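Side-chain contacts in glutamine amido transferase (Methylobacillus flagellatus, PDB 3M3P), which belongs to the class I glutamine amidotransferase family and is a single chain built round a large mixed beta-sheet flanked by helices: residues Gly18-Phe23 with Ala234-Gly239; Leu94-Met99 with Gln162-Asp167; Glu133-Glu138 with Asp219-Thr224. All coordinates share one frame; numbering follows the deposited sequence. Where two conformers were deposited one is given.

Contact 1 (Gly18-Phe23 with Ala234-Gly239)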
ATOM      1  N   GLY A  18       7.296  -7.363   1.834  1.00  7.18           N
ATOM      2  CA  GLY A  18       7.903  -7.233   0.520  1.00  6.83           C
ATOM      3  C   GLY A  18       9.094  -6.279   0.569  1.00  6.36           C
ATOM      4  O   GLY A  18       9.887  -6.255   1.525  1.00  6.92           O
ATOM      5  N   HIS A  19       9.196  -5.452  -0.466  1.00  6.12           N
ATOM      6  CA  HIS A  19      10.247  -4.528  -0.605  1.00  6.49           C
ATOM      7  C   HIS A  19      10.309  -3.522   0.563  1.00  6.98           C
ATOM      8  O   HIS A  19      11.352  -2.962   0.859  1.00  6.90           O
ATOM      9  CB  HIS A  19      10.133  -3.780  -1.945  1.00  7.23           C
ATOM     10  CG  HIS A  19      11.423  -3.310  -2.428  1.00  9.70           C
ATOM     11  ND1 HIS A  19      12.421  -4.225  -2.721  1.00  9.63           N
ATOM     12  CD2 HIS A  19      11.951  -2.072  -2.588  1.00 14.69           C
ATOM     13  CE1 HIS A  19      13.504  -3.554  -3.081  1.00 10.70           C
ATOM     14  NE2 HIS A  19      13.235  -2.250  -3.058  1.00 12.73           N
ATOM     15  N   PHE A  20       9.140  -3.198   1.130  1.00  5.74           N
ATOM     16  CA  PHE A  20       9.063  -2.302   2.263  1.00  5.91           C
ATOM     17  C   PHE A  20       9.880  -2.844   3.452  1.00  5.22           C
ATOM     18  O   PHE A  20      10.615  -2.129   4.139  1.00  5.73           O
ATOM     19  CB  PHE A  20       7.594  -2.020   2.649  1.00  6.13           C
ATOM     20  CG  PHE A  20       7.427  -1.055   3.770  1.00  6.22           C
ATOM     21  CD1 PHE A  20       7.822   0.265   3.654  1.00  6.59           C
ATOM     22  CD2 PHE A  20       6.895  -1.467   4.971  1.00  7.58           C
ATOM     23  CE1 PHE A  20       7.645   1.172   4.702  1.00  7.65           C
ATOM     24  CE2 PHE A  20       6.694  -0.594   6.021  1.00  8.28           C
ATOM     25  CZ  PHE A  20       7.070   0.751   5.894  1.00  9.01           C
ATOM     26  N   GLY A  21       9.716  -4.119   3.765  1.00  6.46           N
ATOM     27  CA  GLY A  21      10.491  -4.763   4.805  1.00  6.35           C
ATOM     28  C   GLY A  21      11.970  -4.729   4.547  1.00  6.23           C
ATOM     29  O   GLY A  21      12.756  -4.442   5.448  1.00  7.47           O
ATOM     30  N   ASP A  22      12.369  -5.051   3.335  1.00  6.98           N
ATOM     31  CA  ASP A  22      13.768  -4.997   2.984  1.00  6.22           C
ATOM     32  C   ASP A  22      14.320  -3.568   3.083  1.00  6.52           C
ATOM     33  O   ASP A  22      15.439  -3.375   3.530  1.00  6.09           O
ATOM     34  CB  ASP A  22      13.979  -5.506   1.537  1.00  6.88           C
ATOM     35  CG  ASP A  22      14.049  -7.024   1.408  1.00  9.82           C
ATOM     36  OD1 ASP A  22      13.656  -7.747   2.303  1.00 10.70           O
ATOM     37  OD2 ASP A  22      14.370  -7.410   0.244  1.00 14.29           O
ATOM     38  N   PHE A  23      13.510  -2.581   2.722  1.00  5.83           N
ATOM     39  CA  PHE A  23      13.906  -1.197   2.786  1.00  6.03           C
ATOM     40  C   PHE A  23      14.162  -0.804   4.260  1.00  6.05           C
ATOM     41  O   PHE A  23      15.192  -0.222   4.596  1.00  7.37           O
ATOM     42  CB  PHE A  23      12.836  -0.318   2.136  1.00  7.11           C
ATOM     43  CG  PHE A  23      13.117   1.128   2.280  1.00  8.03           C
ATOM     44  CD1 PHE A  23      14.035   1.792   1.447  1.00  8.44           C
ATOM     45  CD2 PHE A  23      12.516   1.844   3.286  1.00  8.63           C
ATOM     46  CE1 PHE A  23      14.314   3.169   1.680  1.00  9.07           C
ATOM     47  CE2 PHE A  23      12.834   3.190   3.498  1.00  9.77           C
ATOM     48  CZ  PHE A  23      13.695   3.813   2.679  1.00  8.54           C
ATOM     49  N   ALA A 234      11.620   6.332   1.039  1.00  6.21           N
ATOM     50  CA  ALA A 234      12.559   7.307   1.586  1.00  6.59           C
ATOM     51  C   ALA A 234      11.872   8.591   1.993  1.00  5.66           C
ATOM     52  O   ALA A 234      12.193   9.170   3.036  1.00  7.29           O
ATOM     53  CB  ALA A 234      13.707   7.565   0.574  1.00  6.58           C
ATOM     54  N   ARG A 235      10.928   9.069   1.206  1.00  3.87           N
ATOM     55  CA  ARG A 235      10.170  10.261   1.606  1.00  5.39           C
ATOM     56  C   ARG A 235       9.324   9.949   2.822  1.00  4.05           C
ATOM     57  O   ARG A 235       9.269  10.725   3.770  1.00  4.45           O
ATOM     58  CB  ARG A 235       9.306  10.746   0.466  1.00  6.25           C
ATOM     59  CG  ARG A 235       8.445  11.954   0.755  1.00  7.58           C
ATOM     60  CD  ARG A 235       9.230  13.156   1.297  1.00 10.43           C
ATOM     61  NE  ARG A 235       8.272  14.219   1.616  1.00 11.25           N
ATOM     62  CZ  ARG A 235       7.621  14.260   2.762  1.00 13.41           C
ATOM     63  NH1 ARG A 235       7.879  13.344   3.687  1.00 13.47           N
ATOM     64  NH2 ARG A 235       6.737  15.186   2.985  1.00 17.00           N
ATOM     65  N   TRP A 236       8.631   8.821   2.807  1.00  3.52           N
ATOM     66  CA  TRP A 236       7.721   8.489   3.888  1.00  2.35           C
ATOM     67  C   TRP A 236       8.394   8.377   5.259  1.00  3.40           C
ATOM     68  O   TRP A 236       7.884   8.883   6.257  1.00  3.23           O
ATOM     69  CB  TRP A 236       6.995   7.174   3.548  1.00  2.61           C
ATOM     70  CG  TRP A 236       5.964   6.863   4.588  1.00  2.00           C
ATOM     71  CD1 TRP A 236       4.748   7.451   4.691  1.00  3.18           C
ATOM     72  CD2 TRP A 236       6.049   5.928   5.645  1.00  2.00           C
ATOM     73  NE1 TRP A 236       4.058   6.949   5.776  1.00  3.26           N
ATOM     74  CE2 TRP A 236       4.842   5.999   6.373  1.00  2.33           C
ATOM     75  CE3 TRP A 236       7.048   5.053   6.071  1.00  2.32           C
ATOM     76  CZ2 TRP A 236       4.617   5.232   7.523  1.00  2.79           C
ATOM     77  CZ3 TRP A 236       6.793   4.261   7.179  1.00  2.95           C
ATOM     78  CH2 TRP A 236       5.617   4.361   7.883  1.00  2.70           C
ATOM     79  N   ILE A 237       9.584   7.789   5.324  1.00  2.46           N
ATOM     80  CA  ILE A 237      10.234   7.650   6.627  1.00  3.71           C
ATOM     81  C   ILE A 237      10.751   8.957   7.210  1.00  4.34           C
ATOM     82  O   ILE A 237      11.052   9.003   8.381  1.00  5.06           O
ATOM     83  CB  ILE A 237      11.367   6.597   6.635  1.00  3.53           C
ATOM     84  CG1 ILE A 237      12.510   6.918   5.673  1.00  3.94           C
ATOM     85  CG2 ILE A 237      10.787   5.177   6.312  1.00  3.52           C
ATOM     86  CD1 ILE A 237      13.818   6.099   5.955  1.00  5.66           C
ATOM     87  N   LYS A 238      10.831  10.007   6.393  1.00  4.95           N
ATOM     88  CA  LYS A 238      11.172  11.326   6.977  1.00  5.05           C
ATOM     89  C   LYS A 238      10.133  11.698   8.035  1.00  5.97           C
ATOM     90  O   LYS A 238      10.422  12.484   8.931  1.00  6.41           O
ATOM     91  CB  LYS A 238      11.270  12.370   5.873  1.00  6.60           C
ATOM     92  CG  LYS A 238      12.405  12.053   4.943  1.00 11.69           C
ATOM     93  CD  LYS A 238      12.756  13.186   4.044  1.00 19.62           C
ATOM     94  CE  LYS A 238      14.088  12.923   3.358  1.00 24.54           C
ATOM     95  NZ  LYS A 238      14.075  13.600   2.016  1.00 29.49           N
ATOM     96  N   GLY A 239       8.913  11.207   7.937  1.00  3.41           N
ATOM     97  CA  GLY A 239       7.840  11.522   8.856  1.00  4.68           C
ATOM     98  C   GLY A 239       7.777  10.660  10.114  1.00  4.08           C
ATOM     99  O   GLY A 239       6.931  10.898  10.965  1.00  4.05           O
TER
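Helix-on-helix packing beside the central sheet of a glutamine amidotransferase fold joins the early helix 18-26 to the C-terminal end of helix 218-237, and aromatic rings do most of the work. F20 presents the edge of its ring to the face of the W236 indole in an offset edge-to-face pair, the planes 66° apart and the centroid of the phenyl ring 5.8 Å from that of the indole six-membered ring. The nearest atoms are F20 CZ and W236 CZ3, 3.7 Å apart, with CZ3 lying near the plane of the phenyl ring. Both side chains have CG anti to the backbone N (chi1 -177° and -175°), which sends each ring into the gap between the helices.

One turn further along, F23 reaches across to two residues. Its CZ settles 3.7 Å from the backbone N of A234 and 4.3 Å from A234 CB, while its CE2 meets I237 CD1 at 3.9 Å and I237 CG2 at 4.0 Å, the two side chains coming from opposite directions. Beyond the pair, Y233 also meets the ring of F20, and W236 rests on P84 and W127, while H19 bonds through NE2 to E230 further back on the long helix. Between the two segments themselves the touching groups are almost wholly apolar, so this part of the interface depends on ring shape and dispersion rather than on directional polar bonds.

Contact 2 (Leu94-Met99 with Gln162-Asp167)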
ATOM      1  N   LEU A  94      -8.080   1.232   3.426  1.00  6.03           N
ATOM      2  CA  LEU A  94      -8.425   1.383   4.834  1.00  6.27           C
ATOM      3  C   LEU A  94      -8.027   2.739   5.397  1.00  6.09           C
ATOM      4  O   LEU A  94      -8.773   3.321   6.176  1.00  6.59           O
ATOM      5  CB  LEU A  94      -7.817   0.241   5.664  1.00  6.82           C
ATOM      6  CG  LEU A  94      -8.415  -1.129   5.365  1.00  6.85           C
ATOM      7  CD1 LEU A  94      -7.583  -2.150   6.164  1.00 10.92           C
ATOM      8  CD2 LEU A  94      -9.896  -1.193   5.638  1.00 10.76           C
ATOM      9  N   LEU A  95      -6.869   3.235   5.014  1.00  6.06           N
ATOM     10  CA  LEU A  95      -6.525   4.629   5.325  1.00  6.20           C
ATOM     11  C   LEU A  95      -7.610   5.590   4.829  1.00  6.53           C
ATOM     12  O   LEU A  95      -8.066   6.466   5.557  1.00  7.14           O
ATOM     13  CB  LEU A  95      -5.099   4.973   4.808  1.00  6.76           C
ATOM     14  CG  LEU A  95      -4.635   6.418   4.921  1.00  6.49           C
ATOM     15  CD1 LEU A  95      -4.673   6.902   6.357  1.00  6.93           C
ATOM     16  CD2 LEU A  95      -3.276   6.572   4.278  1.00  8.22           C
ATOM     17  N   ALA A  96      -8.046   5.424   3.587  1.00  6.86           N
ATOM     18  CA  ALA A  96      -9.060   6.289   3.037  1.00  6.01           C
ATOM     19  C   ALA A  96     -10.368   6.154   3.785  1.00  7.05           C
ATOM     20  O   ALA A  96     -10.997   7.164   4.142  1.00  7.28           O
ATOM     21  CB  ALA A  96      -9.255   5.946   1.541  1.00  7.76           C
ATOM     22  N   LYS A  97     -10.810   4.916   4.057  1.00  7.14           N
ATOM     23  CA  LYS A  97     -12.082   4.690   4.768  1.00  6.55           C
ATOM     24  C   LYS A  97     -12.044   5.264   6.177  1.00  7.65           C
ATOM     25  O   LYS A  97     -13.014   5.890   6.598  1.00  8.33           O
ATOM     26  CB  LYS A  97     -12.423   3.197   4.790  1.00  9.00           C
ATOM     27  CG  LYS A  97     -13.806   2.943   5.348  1.00 12.43           C
ATOM     28  CD  LYS A  97     -14.500   1.655   4.834  1.00 18.36           C
ATOM     29  CE  LYS A  97     -16.000   1.682   5.251  1.00 19.99           C
ATOM     30  NZ  LYS A  97     -16.661   0.375   4.999  1.00 22.61           N
ATOM     31  N   ALA A  98     -10.939   5.044   6.895  1.00  6.95           N
ATOM     32  CA  ALA A  98     -10.794   5.578   8.253  1.00  7.84           C
ATOM     33  C   ALA A  98     -11.001   7.100   8.261  1.00  7.79           C
ATOM     34  O   ALA A  98     -11.582   7.628   9.197  1.00  7.27           O
ATOM     35  CB  ALA A  98      -9.427   5.260   8.815  1.00  6.72           C
HETATM   36  N   MSE A  99     -10.521   7.768   7.208  1.00  8.05           N
HETATM   37  CA  MSE A  99     -10.611   9.217   7.096  1.00  9.54           C
HETATM   38  C   MSE A  99     -11.841   9.732   6.410  1.00 12.24           C
HETATM   39  O   MSE A  99     -11.938  10.958   6.146  1.00 15.48           O
HETATM   40  CB  MSE A  99      -9.331   9.751   6.465  1.00 10.40           C
HETATM   41  CG  MSE A  99      -8.124   9.361   7.256  1.00 10.30           C
HETATM   42 SE   MSE A  99      -8.131   9.803   9.173  1.00 17.05          SE
HETATM   43  CE  MSE A  99      -8.464  11.667   8.972  1.00 15.96           C
ATOM     44  N   GLN A 162      -5.386   6.046  -7.956  1.00  5.22           N
ATOM     45  CA  GLN A 162      -4.247   5.212  -7.653  1.00  5.66           C
ATOM     46  C   GLN A 162      -3.484   5.583  -6.386  1.00  6.31           C
ATOM     47  O   GLN A 162      -2.931   4.688  -5.712  1.00  5.80           O
ATOM     48  CB  GLN A 162      -3.262   5.066  -8.818  1.00  5.68           C
ATOM     49  CG  GLN A 162      -3.843   4.424 -10.030  1.00  5.41           C
ATOM     50  CD  GLN A 162      -4.030   2.940  -9.875  1.00  5.91           C
ATOM     51  OE1 GLN A 162      -3.489   2.320  -8.963  1.00  6.58           O
ATOM     52  NE2 GLN A 162      -4.712   2.362 -10.819  1.00  7.22           N
ATOM     53  N   ALA A 163      -3.368   6.849  -6.036  1.00  6.32           N
ATOM     54  CA  ALA A 163      -2.600   7.257  -4.826  1.00  6.04           C
ATOM     55  C   ALA A 163      -3.064   8.626  -4.409  1.00  5.66           C
ATOM     56  O   ALA A 163      -3.529   9.472  -5.222  1.00  5.84           O
ATOM     57  CB  ALA A 163      -1.098   7.193  -5.056  1.00  5.52           C
ATOM     58  N   TYR A 164      -2.938   8.895  -3.136  1.00  5.74           N
ATOM     59  CA  TYR A 164      -3.195  10.207  -2.560  1.00  5.37           C
ATOM     60  C   TYR A 164      -2.213  10.403  -1.411  1.00  5.36           C
ATOM     61  O   TYR A 164      -1.725   9.423  -0.829  1.00  5.47           O
ATOM     62  CB  TYR A 164      -4.658  10.334  -2.038  1.00  5.37           C
ATOM     63  CG  TYR A 164      -4.994   9.297  -1.012  1.00  5.21           C
ATOM     64  CD1 TYR A 164      -4.645   9.451   0.357  1.00  5.48           C
ATOM     65  CD2 TYR A 164      -5.548   8.086  -1.402  1.00  5.82           C
ATOM     66  CE1 TYR A 164      -4.843   8.421   1.248  1.00  6.03           C
ATOM     67  CE2 TYR A 164      -5.780   7.054  -0.493  1.00  5.99           C
ATOM     68  CZ  TYR A 164      -5.424   7.230   0.809  1.00  6.00           C
ATOM     69  OH  TYR A 164      -5.584   6.212   1.738  1.00  6.78           O
ATOM     70  N   VAL A 165      -1.998  11.659  -1.020  1.00  5.54           N
ATOM     71  CA  VAL A 165      -1.215  12.012   0.165  0.50  6.52           C
ATOM     72  C   VAL A 165      -2.030  12.891   1.070  1.00  7.08           C
ATOM     73  O   VAL A 165      -2.810  13.736   0.606  1.00  7.54           O
ATOM     74  CB  VAL A 165       0.179  12.669  -0.158  0.50  7.27           C
ATOM     75  CG1 VAL A 165       1.203  11.622  -0.717  0.50  8.12           C
ATOM     76  CG2 VAL A 165       0.040  13.909  -1.083  0.50  6.73           C
ATOM     77  N   LEU A 166      -1.893  12.693   2.360  1.00  7.15           N
ATOM     78  CA  LEU A 166      -2.624  13.434   3.394  1.00  7.36           C
ATOM     79  C   LEU A 166      -1.679  14.083   4.362  1.00  7.98           C
ATOM     80  O   LEU A 166      -0.800  13.427   4.924  1.00  7.85           O
ATOM     81  CB  LEU A 166      -3.587  12.527   4.121  1.00  7.55           C
ATOM     82  CG  LEU A 166      -4.460  13.107   5.206  1.00  8.00           C
ATOM     83  CD1 LEU A 166      -5.407  14.190   4.655  1.00  9.28           C
ATOM     84  CD2 LEU A 166      -5.180  11.961   5.933  1.00 11.52           C
ATOM     85  N   ASP A 167      -1.839  15.393   4.554  1.00  9.57           N
ATOM     86  CA  ASP A 167      -1.133  16.152   5.631  1.00 11.10           C
ATOM     87  C   ASP A 167       0.421  16.063   5.431  1.00 12.27           C
ATOM     88  O   ASP A 167       1.151  16.152   6.435  1.00 13.22           O
ATOM     89  CB  ASP A 167      -1.491  15.651   7.064  1.00 10.80           C
ATOM     90  CG  ASP A 167      -2.960  15.826   7.417  1.00 16.70           C
ATOM     91  OD1 ASP A 167      -3.535  16.765   6.840  1.00 19.76           O
ATOM     92  OD2 ASP A 167      -3.495  15.090   8.315  1.00 19.98           O
TER
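Y164 packs by its phenol end against L95 and A96 of helix 90-98, where strand 161-166 of the large mixed sheet of this amidotransferase fold is covered by a helix. The strand sends Y164 and then L166 to the helix side, while V165 between them points away and touches I171 of the adjacent strand 170-173.

At Y164, CG sits between the backbone N and the carbonyl carbon (chi1 58°), and from there the ring reaches the helix with its hydroxyl leading. The OH lies 3.3 Å from L95 CG, and the leucine's CD2 packs 3.9 Å from CE1 of the tyrosine ring. On the A96 flank, the alanine CB stands 4.1 Å from Y164 CZ. The buried hydroxyl is also 3.2 Å from A96 N, but the angle there is too poor for a hydrogen bond; its polar partner is the carbonyl O of G92, earlier in the same helix. That bond anchors the end of a ring that packs on apolar groups, among them F144, which meets it edge-to-face.

L166 follows two residues on and takes the far end of the helix. There M99, a selenomethionine and the first residue to leave helical geometry, has CG anti to the carbonyl carbon, beside the backbone N (chi1 -58°). The side chains meet through L166 CD2 and M99 CG, 4.1 Å apart.

Contact 3 (Glu133-Glu138 with Asp219-Thr224)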
ATOM      1  N   GLU A 133       5.149   9.044 -16.909  1.00  7.76           N
ATOM      2  CA  GLU A 133       4.422   7.786 -16.800  1.00  6.86           C
ATOM      3  C   GLU A 133       5.135   6.790 -15.960  1.00  7.08           C
ATOM      4  O   GLU A 133       6.343   6.613 -16.111  1.00  9.41           O
ATOM      5  CB  GLU A 133       4.217   7.226 -18.200  1.00  7.13           C
ATOM      6  CG  GLU A 133       3.379   5.918 -18.245  1.00  8.45           C
ATOM      7  CD  GLU A 133       3.150   5.355 -19.643  1.00  8.95           C
ATOM      8  OE1 GLU A 133       3.145   6.141 -20.622  1.00 13.35           O
ATOM      9  OE2 GLU A 133       2.982   4.117 -19.781  1.00  9.06           O
ATOM     10  N   LEU A 134       4.377   6.086 -15.128  1.00  6.93           N
ATOM     11  CA  LEU A 134       4.848   4.983 -14.287  1.00  7.30           C
ATOM     12  C   LEU A 134       4.147   3.718 -14.681  1.00  7.41           C
ATOM     13  O   LEU A 134       3.084   3.731 -15.285  1.00 10.86           O
ATOM     14  CB  LEU A 134       4.565   5.314 -12.810  1.00  6.83           C
ATOM     15  CG  LEU A 134       5.320   6.515 -12.232  1.00  7.89           C
ATOM     16  CD1 LEU A 134       4.837   6.876 -10.816  1.00  8.95           C
ATOM     17  CD2 LEU A 134       6.821   6.215 -12.114  1.00  9.33           C
ATOM     18  N   GLU A 135       4.757   2.604 -14.397  1.00  6.57           N
ATOM     19  CA  GLU A 135       4.101   1.309 -14.493  1.00  6.68           C
ATOM     20  C   GLU A 135       3.792   0.795 -13.080  1.00  6.68           C
ATOM     21  O   GLU A 135       4.633   0.773 -12.205  1.00  6.40           O
ATOM     22  CB  GLU A 135       5.019   0.322 -15.248  1.00  7.26           C
ATOM     23  CG  GLU A 135       4.461  -1.135 -15.151  1.00  7.32           C
ATOM     24  CD  GLU A 135       5.185  -2.055 -16.089  1.00  7.52           C
ATOM     25  OE1 GLU A 135       6.090  -2.745 -15.585  1.00  8.68           O
ATOM     26  OE2 GLU A 135       4.875  -2.093 -17.275  1.00  8.43           O
ATOM     27  N   LEU A 136       2.544   0.394 -12.864  1.00  5.68           N
ATOM     28  CA  LEU A 136       2.063  -0.083 -11.569  1.00  6.58           C
ATOM     29  C   LEU A 136       1.767  -1.573 -11.603  1.00  6.38           C
ATOM     30  O   LEU A 136       1.327  -2.095 -12.639  1.00  7.04           O
ATOM     31  CB  LEU A 136       0.797   0.640 -11.138  1.00  6.57           C
ATOM     32  CG  LEU A 136       0.758   2.193 -11.318  1.00  6.27           C
ATOM     33  CD1 LEU A 136      -0.512   2.784 -10.721  1.00  7.29           C
ATOM     34  CD2 LEU A 136       1.976   2.803 -10.669  1.00  7.48           C
ATOM     35  N   PHE A 137       1.989  -2.261 -10.506  1.00  5.91           N
ATOM     36  CA  PHE A 137       1.501  -3.625 -10.312  1.00  5.57           C
ATOM     37  C   PHE A 137       0.182  -3.581  -9.567  1.00  5.21           C
ATOM     38  O   PHE A 137       0.090  -3.026  -8.481  1.00  6.07           O
ATOM     39  CB  PHE A 137       2.476  -4.521  -9.538  1.00  5.49           C
ATOM     40  CG  PHE A 137       2.032  -5.970  -9.572  1.00  5.19           C
ATOM     41  CD1 PHE A 137       2.209  -6.709 -10.705  1.00  6.95           C
ATOM     42  CD2 PHE A 137       1.308  -6.509  -8.517  1.00  6.47           C
ATOM     43  CE1 PHE A 137       1.791  -8.043 -10.744  1.00  8.80           C
ATOM     44  CE2 PHE A 137       0.859  -7.817  -8.559  1.00  7.55           C
ATOM     45  CZ  PHE A 137       1.076  -8.585  -9.671  1.00  8.85           C
ATOM     46  N   GLU A 138      -0.824  -4.189 -10.167  1.00  5.65           N
ATOM     47  CA  GLU A 138      -2.196  -4.167  -9.661  1.00  5.75           C
ATOM     48  C   GLU A 138      -2.760  -5.557  -9.458  1.00  4.71           C
ATOM     49  O   GLU A 138      -2.505  -6.446 -10.269  1.00  5.04           O
ATOM     50  CB  GLU A 138      -3.087  -3.466 -10.691  1.00  7.21           C
ATOM     51  CG  GLU A 138      -2.753  -1.967 -10.970  1.00  6.79           C
ATOM     52  CD  GLU A 138      -3.076  -1.011  -9.877  1.00  5.51           C
ATOM     53  OE1 GLU A 138      -3.620  -1.377  -8.816  1.00  6.81           O
ATOM     54  OE2 GLU A 138      -2.693   0.183 -10.148  1.00  6.85           O
ATOM     55  N   ASP A 219      11.886  -9.610 -14.023  1.00  6.45           N
ATOM     56  CA  ASP A 219      12.955  -9.100 -13.163  1.00  7.49           C
ATOM     57  C   ASP A 219      13.291  -7.656 -13.518  1.00  6.72           C
ATOM     58  O   ASP A 219      13.516  -6.800 -12.609  1.00  7.35           O
ATOM     59  CB  ASP A 219      14.226  -9.961 -13.222  1.00  8.32           C
ATOM     60  CG  ASP A 219      14.074 -11.262 -12.509  1.00 13.62           C
ATOM     61  OD1 ASP A 219      13.229 -11.415 -11.631  1.00 15.57           O
ATOM     62  OD2 ASP A 219      14.949 -12.145 -12.760  1.00 21.08           O
ATOM     63  N   VAL A 220      13.389  -7.314 -14.791  1.00  6.48           N
ATOM     64  CA  VAL A 220      13.726  -5.948 -15.155  1.00  8.27           C
ATOM     65  C   VAL A 220      12.624  -4.976 -14.737  1.00  7.17           C
ATOM     66  O   VAL A 220      12.910  -3.879 -14.199  1.00  7.96           O
ATOM     67  CB  VAL A 220      14.032  -5.802 -16.658  1.00  8.45           C
ATOM     68  CG1 VAL A 220      14.157  -4.341 -17.083  1.00 11.05           C
ATOM     69  CG2 VAL A 220      15.324  -6.579 -16.990  1.00  9.80           C
ATOM     70  N   ARG A 221      11.353  -5.337 -14.916  1.00  6.77           N
ATOM     71  CA  ARG A 221      10.285  -4.401 -14.569  1.00  7.63           C
ATOM     72  C   ARG A 221      10.104  -4.275 -13.054  1.00  7.27           C
ATOM     73  O   ARG A 221       9.722  -3.231 -12.542  1.00  6.42           O
ATOM     74  CB  ARG A 221       9.014  -4.762 -15.326  1.00  8.80           C
ATOM     75  CG  ARG A 221       8.234  -5.843 -14.846  1.00  9.03           C
ATOM     76  CD  ARG A 221       7.360  -6.454 -16.015  1.00 11.35           C
ATOM     77  NE  ARG A 221       6.445  -5.466 -16.645  1.00 11.05           N
ATOM     78  CZ  ARG A 221       5.626  -5.709 -17.670  1.00  9.70           C
ATOM     79  NH1 ARG A 221       4.779  -4.814 -18.152  1.00  8.06           N
ATOM     80  NH2 ARG A 221       5.608  -6.935 -18.205  1.00 11.11           N
ATOM     81  N   ILE A 222      10.452  -5.349 -12.318  1.00  6.39           N
ATOM     82  CA  ILE A 222      10.521  -5.244 -10.860  1.00  6.17           C
ATOM     83  C   ILE A 222      11.600  -4.316 -10.405  1.00  5.61           C
ATOM     84  O   ILE A 222      11.396  -3.581  -9.453  1.00  6.74           O
ATOM     85  CB  ILE A 222      10.612  -6.635 -10.180  1.00  6.28           C
ATOM     86  CG1 ILE A 222       9.238  -7.364 -10.256  1.00  5.95           C
ATOM     87  CG2 ILE A 222      11.164  -6.550  -8.747  1.00  6.73           C
ATOM     88  CD1 ILE A 222       8.186  -6.850  -9.291  1.00  7.40           C
ATOM     89  N   ALA A 223      12.774  -4.351 -11.036  1.00  6.11           N
ATOM     90  CA  ALA A 223      13.827  -3.446 -10.658  1.00  5.51           C
ATOM     91  C   ALA A 223      13.383  -1.992 -10.887  1.00  7.22           C
ATOM     92  O   ALA A 223      13.666  -1.120 -10.045  1.00  8.00           O
ATOM     93  CB  ALA A 223      15.115  -3.790 -11.385  1.00  6.43           C
ATOM     94  N   THR A 224      12.708  -1.741 -11.998  1.00  7.26           N
ATOM     95  CA  THR A 224      12.182  -0.417 -12.279  1.00  7.76           C
ATOM     96  C   THR A 224      11.209   0.050 -11.189  1.00  7.80           C
ATOM     97  O   THR A 224      11.312   1.155 -10.622  1.00  8.00           O
ATOM     98  CB  THR A 224      11.516  -0.438 -13.634  1.00  7.07           C
ATOM     99  OG1 THR A 224      12.524  -0.735 -14.649  1.00  9.49           O
ATOM    100  CG2 THR A 224      10.892   0.912 -13.958  1.00  9.27           C
TER
HETATM  101  O   HOH W   1       7.883  -1.683 -13.872  1.00  7.65           O
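E135 and R221 meet in a two-pronged salt bridge, the arginine gripping the carboxylate side-on through NE and NH1. R221 NE donates to E135 OE1 over 2.9 Å at a nearly straight 170°, and R221 NH1 donates to E135 OE2, also over 2.9 Å. Both acceptors lie in the guanidinium plane. Relative to the carboxylate plane the donors are less well aligned: NE comes to OE1 on its syn side but tilted from the plane, and NH1 approaches OE2 from above it, in keeping with a 37° angle between the two flat groups.

This bridge ties strand 134-140 of the large mixed sheet to helix 218-237, whose W228 also packs on L134 and L136 of that strand. The glutamate reaches out with an extended chain, whereas the arginine bends at chi3 (-59°), which turns its NE and NH1 edge back to the strand.

A water adds a second link, donating to E135 OE1 over 2.7 Å and to the backbone O of R221 over 2.7 Å. OE1 thus accepts two bonds, and the helix carbonyl is tied to the same carboxylate that holds its side chain. The third guanidinium nitrogen, NH2, is taken by the backbone O of R216, so each of NE, NH1 and NH2 has an acceptor. W113 of the neighbouring strand 113-118 makes a cation-pi contact with R221 and touches E135 as well.

How the contacts relate
From the N terminus, helix 18-26 is the first element used, and its partner waits at the end of helix 218-237, so contact 1 closes a loop over most of the chain, and the other two lie within it. Contact 2 opens at 94-99; contact 3 opens at 133-138 before contact 2 closes at 162-167, and closes at 219-224, so these two cross. Contacts 1 and 3 share helix 218-237, which thereby joins helix 18-26 near one end to strand 134-140 near the other. Contacts 2 and 3 reach different strands of one sheet, on opposite sides of the chain's centre with their own centres about 22 Å apart, and touch where Q162 approaches L136.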